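Local coordinates for protein putative phosphatase/phosphodiesterase MPN_349 (PDB 1T71) that probably hydrolyses phosphate esters, perhaps 2',3'-cyclic nucleotides, at a two-iron centre of the calcineurin-like metallophosphoesterase type, at residues A[11-16]-A[38-43]. Residues are numbered along the deposited sequence; the frame is centred on the assembly and turned at random.
Sequences GDVYGK and VIVNAE. With FE (Fe (III) ion), chain B; FE (Fe (III) ion), chain C.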
ATOM      1  N   GLY A  11       3.616   0.202  -3.367  1.00 24.27           N
ATOM      2  CA  GLY A  11       2.313   0.828  -3.204  1.00 24.09           C
ATOM      3  C   GLY A  11       1.176   0.139  -3.940  1.00 25.49           C
ATOM      4  O   GLY A  11       1.394  -0.786  -4.721  1.00 25.94           O
ATOM      5  N   ASP A  12      -0.041   0.615  -3.687  1.00 23.87           N
ATOM      6  CA  ASP A  12      -1.271   0.081  -4.268  1.00 22.62           C
ATOM      7  C   ASP A  12      -1.138  -0.594  -5.621  1.00 20.86           C
ATOM      8  O   ASP A  12      -0.865   0.066  -6.626  1.00 19.61           O
ATOM      9  CB  ASP A  12      -2.325   1.193  -4.387  1.00 23.51           C
ATOM     10  CG  ASP A  12      -2.680   1.812  -3.049  1.00 27.74           C
ATOM     11  OD1 ASP A  12      -1.744   2.142  -2.278  1.00 26.11           O
ATOM     12  OD2 ASP A  12      -3.888   1.979  -2.775  1.00 25.55           O
ATOM     13  N   VAL A  13      -1.353  -1.911  -5.640  1.00 22.06           N
ATOM     14  CA  VAL A  13      -1.304  -2.690  -6.877  1.00 22.24           C
ATOM     15  C   VAL A  13      -2.629  -2.416  -7.583  1.00 21.76           C
ATOM     16  O   VAL A  13      -3.692  -2.629  -7.008  1.00 24.32           O
ATOM     17  CB  VAL A  13      -1.191  -4.201  -6.595  1.00 17.56           C
ATOM     18  CG1 VAL A  13      -1.260  -4.975  -7.896  1.00 19.77           C
ATOM     19  CG2 VAL A  13       0.112  -4.498  -5.887  1.00 16.70           C
ATOM     20  N   TYR A  14      -2.572  -1.963  -8.827  1.00 22.05           N
ATOM     21  CA  TYR A  14      -3.792  -1.610  -9.544  1.00 21.88           C
ATOM     22  C   TYR A  14      -3.960  -2.285 -10.912  1.00 22.73           C
ATOM     23  O   TYR A  14      -3.256  -1.962 -11.875  1.00 20.55           O
ATOM     24  CB  TYR A  14      -3.824  -0.080  -9.695  1.00 23.59           C
ATOM     25  CG  TYR A  14      -5.138   0.522 -10.148  1.00 24.29           C
ATOM     26  CD1 TYR A  14      -5.677   0.231 -11.408  1.00 24.23           C
ATOM     27  CD2 TYR A  14      -5.830   1.410  -9.326  1.00 23.94           C
ATOM     28  CE1 TYR A  14      -6.877   0.819 -11.834  1.00 24.17           C
ATOM     29  CE2 TYR A  14      -7.028   1.999  -9.739  1.00 25.21           C
ATOM     30  CZ  TYR A  14      -7.542   1.700 -10.990  1.00 25.90           C
ATOM     31  OH  TYR A  14      -8.718   2.287 -11.385  1.00 29.31           O
ATOM     32  N   GLY A  15      -4.901  -3.224 -10.980  1.00 22.12           N
ATOM     33  CA  GLY A  15      -5.200  -3.912 -12.224  1.00 22.85           C
ATOM     34  C   GLY A  15      -4.120  -4.767 -12.859  1.00 24.46           C
ATOM     35  O   GLY A  15      -3.106  -5.097 -12.242  1.00 23.14           O
ATOM     36  N   LYS A  16      -4.352  -5.126 -14.119  1.00 26.00           N
ATOM     37  CA  LYS A  16      -3.421  -5.959 -14.871  1.00 26.45           C
ATOM     38  C   LYS A  16      -2.085  -5.249 -15.048  1.00 24.98           C
ATOM     39  O   LYS A  16      -1.026  -5.871 -14.967  1.00 24.10           O
ATOM     40  CB  LYS A  16      -4.011  -6.296 -16.246  1.00 35.21           C
ATOM     41  CG  LYS A  16      -3.168  -7.270 -17.056  1.00 40.88           C
ATOM     42  CD  LYS A  16      -3.777  -7.556 -18.429  1.00 43.56           C
ATOM     43  CE  LYS A  16      -5.225  -8.047 -18.333  1.00 48.68           C
ATOM     44  NZ  LYS A  16      -5.392  -9.311 -17.545  1.00 50.45           N
ATOM     45  N   VAL A  38       9.363  -8.842   0.881  1.00 28.95           N
ATOM     46  CA  VAL A  38       8.611  -7.968  -0.008  1.00 26.53           C
ATOM     47  C   VAL A  38       7.180  -7.826   0.512  1.00 26.48           C
ATOM     48  O   VAL A  38       6.479  -8.817   0.722  1.00 25.45           O
ATOM     49  CB  VAL A  38       8.566  -8.530  -1.455  1.00 28.34           C
ATOM     50  CG1 VAL A  38       7.693  -7.639  -2.345  1.00 25.25           C
ATOM     51  CG2 VAL A  38       9.971  -8.625  -2.020  1.00 26.94           C
ATOM     52  N   ILE A  39       6.759  -6.585   0.727  1.00 27.50           N
ATOM     53  CA  ILE A  39       5.423  -6.289   1.224  1.00 26.91           C
ATOM     54  C   ILE A  39       4.744  -5.369   0.213  1.00 27.57           C
ATOM     55  O   ILE A  39       5.387  -4.472  -0.346  1.00 27.35           O
ATOM     56  CB  ILE A  39       5.495  -5.558   2.583  1.00 26.63           C
ATOM     57  CG1 ILE A  39       6.441  -6.308   3.527  1.00 26.37           C
ATOM     58  CG2 ILE A  39       4.100  -5.444   3.200  1.00 24.48           C
ATOM     59  CD1 ILE A  39       6.709  -5.587   4.828  1.00 26.67           C
ATOM     60  N   VAL A  40       3.460  -5.592  -0.043  1.00 23.41           N
ATOM     61  CA  VAL A  40       2.751  -4.734  -0.983  1.00 22.65           C
ATOM     62  C   VAL A  40       1.316  -4.500  -0.558  1.00 22.25           C
ATOM     63  O   VAL A  40       0.708  -5.333   0.106  1.00 21.79           O
ATOM     64  CB  VAL A  40       2.737  -5.321  -2.420  1.00 26.58           C
ATOM     65  CG1 VAL A  40       4.119  -5.868  -2.772  1.00 26.02           C
ATOM     66  CG2 VAL A  40       1.669  -6.407  -2.552  1.00 25.76           C
ATOM     67  N   ASN A  41       0.793  -3.334  -0.915  1.00 22.40           N
ATOM     68  CA  ASN A  41      -0.597  -3.008  -0.635  1.00 21.54           C
ATOM     69  C   ASN A  41      -1.254  -3.444  -1.946  1.00 21.23           C
ATOM     70  O   ASN A  41      -0.864  -2.978  -3.017  1.00 20.06           O
ATOM     71  CB  ASN A  41      -0.770  -1.503  -0.421  1.00 22.26           C
ATOM     72  CG  ASN A  41      -2.208  -1.120  -0.150  1.00 22.46           C
ATOM     73  OD1 ASN A  41      -3.099  -1.430  -0.939  1.00 22.19           O
ATOM     74  ND2 ASN A  41      -2.446  -0.442   0.973  1.00 22.39           N
ATOM     75  N   ALA A  42      -2.229  -4.345  -1.866  1.00 20.67           N
ATOM     76  CA  ALA A  42      -2.892  -4.869  -3.062  1.00 21.47           C
ATOM     77  C   ALA A  42      -4.375  -4.539  -3.150  1.00 20.87           C
ATOM     78  O   ALA A  42      -5.133  -5.231  -3.833  1.00 20.49           O
ATOM     79  CB  ALA A  42      -2.700  -6.389  -3.120  1.00 20.38           C
ATOM     80  N   GLU A  43      -4.783  -3.460  -2.494  1.00 23.08           N
ATOM     81  CA  GLU A  43      -6.190  -3.077  -2.465  1.00 24.04           C
ATOM     82  C   GLU A  43      -6.897  -2.801  -3.794  1.00 24.86           C
ATOM     83  O   GLU A  43      -8.126  -2.771  -3.827  1.00 27.39           O
ATOM     84  CB  GLU A  43      -6.385  -1.869  -1.546  1.00 21.32           C
ATOM     85  CG  GLU A  43      -6.118  -0.539  -2.211  1.00 19.97           C
ATOM     86  CD  GLU A  43      -7.149   0.499  -1.830  1.00 23.09           C
ATOM     87  OE1 GLU A  43      -7.128   1.586  -2.431  1.00 20.15           O
ATOM     88  OE2 GLU A  43      -7.983   0.227  -0.934  1.00 24.04           O
TER
HETATM   89 FE    FE B 301      -5.747   2.506  -3.838  1.00 24.94          FE
HETATM   90 FE    FE C 302      -7.519   3.527  -1.416  1.00 27.01          FE
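Val40 meets Val13 first, methyl to methyl, CG2 to CG2 at 4.1 Å. One residue on, the carbonyl of Asn41 accepts the single backbone hydrogen bond that joins the two segments, from Val13 N to Asn41 O at 2.9 Å, and CA of Asp12 adds a CA-H...O contact to the same oxygen. The amide of Asn41 lies alongside the carboxylate of Asp12, stacked with the planes 8° apart. CG anti to the backbone N (chi1 179°) carries that amide over the carboxylate. Asn41 OD1 also takes the backbone N-H of Glu43 at 3.1 Å, an Asx turn, while ND2 donates to Asp156, so the amide is fixed at both ends. Ala42 turns its methyl away from the 11-16 segment, yet its CA still lies 4.0 Å from CB of Val13. The Glu43 side chain bends at chi2 (138°), and its OE1 lies 3.3 Å from Asp12 OD2. Both oxygens bind the chain B iron(III), each at 2.2 Å, and their carboxylates stand nearly perpendicular. Since Glu43 OE1 also binds the chain C iron, it bridges the pair; its other oxygen, OE2, accepts from the backbone N of His72. This is the dinuclear centre at the strand ends of a metallophosphoesterase fold. Strand 37-41 runs between parallel strands 6-10 and 66-68, Val40 touching Ile67, whereas Asn41 and Glu43 reach across to strand 152-158 of the second sheet.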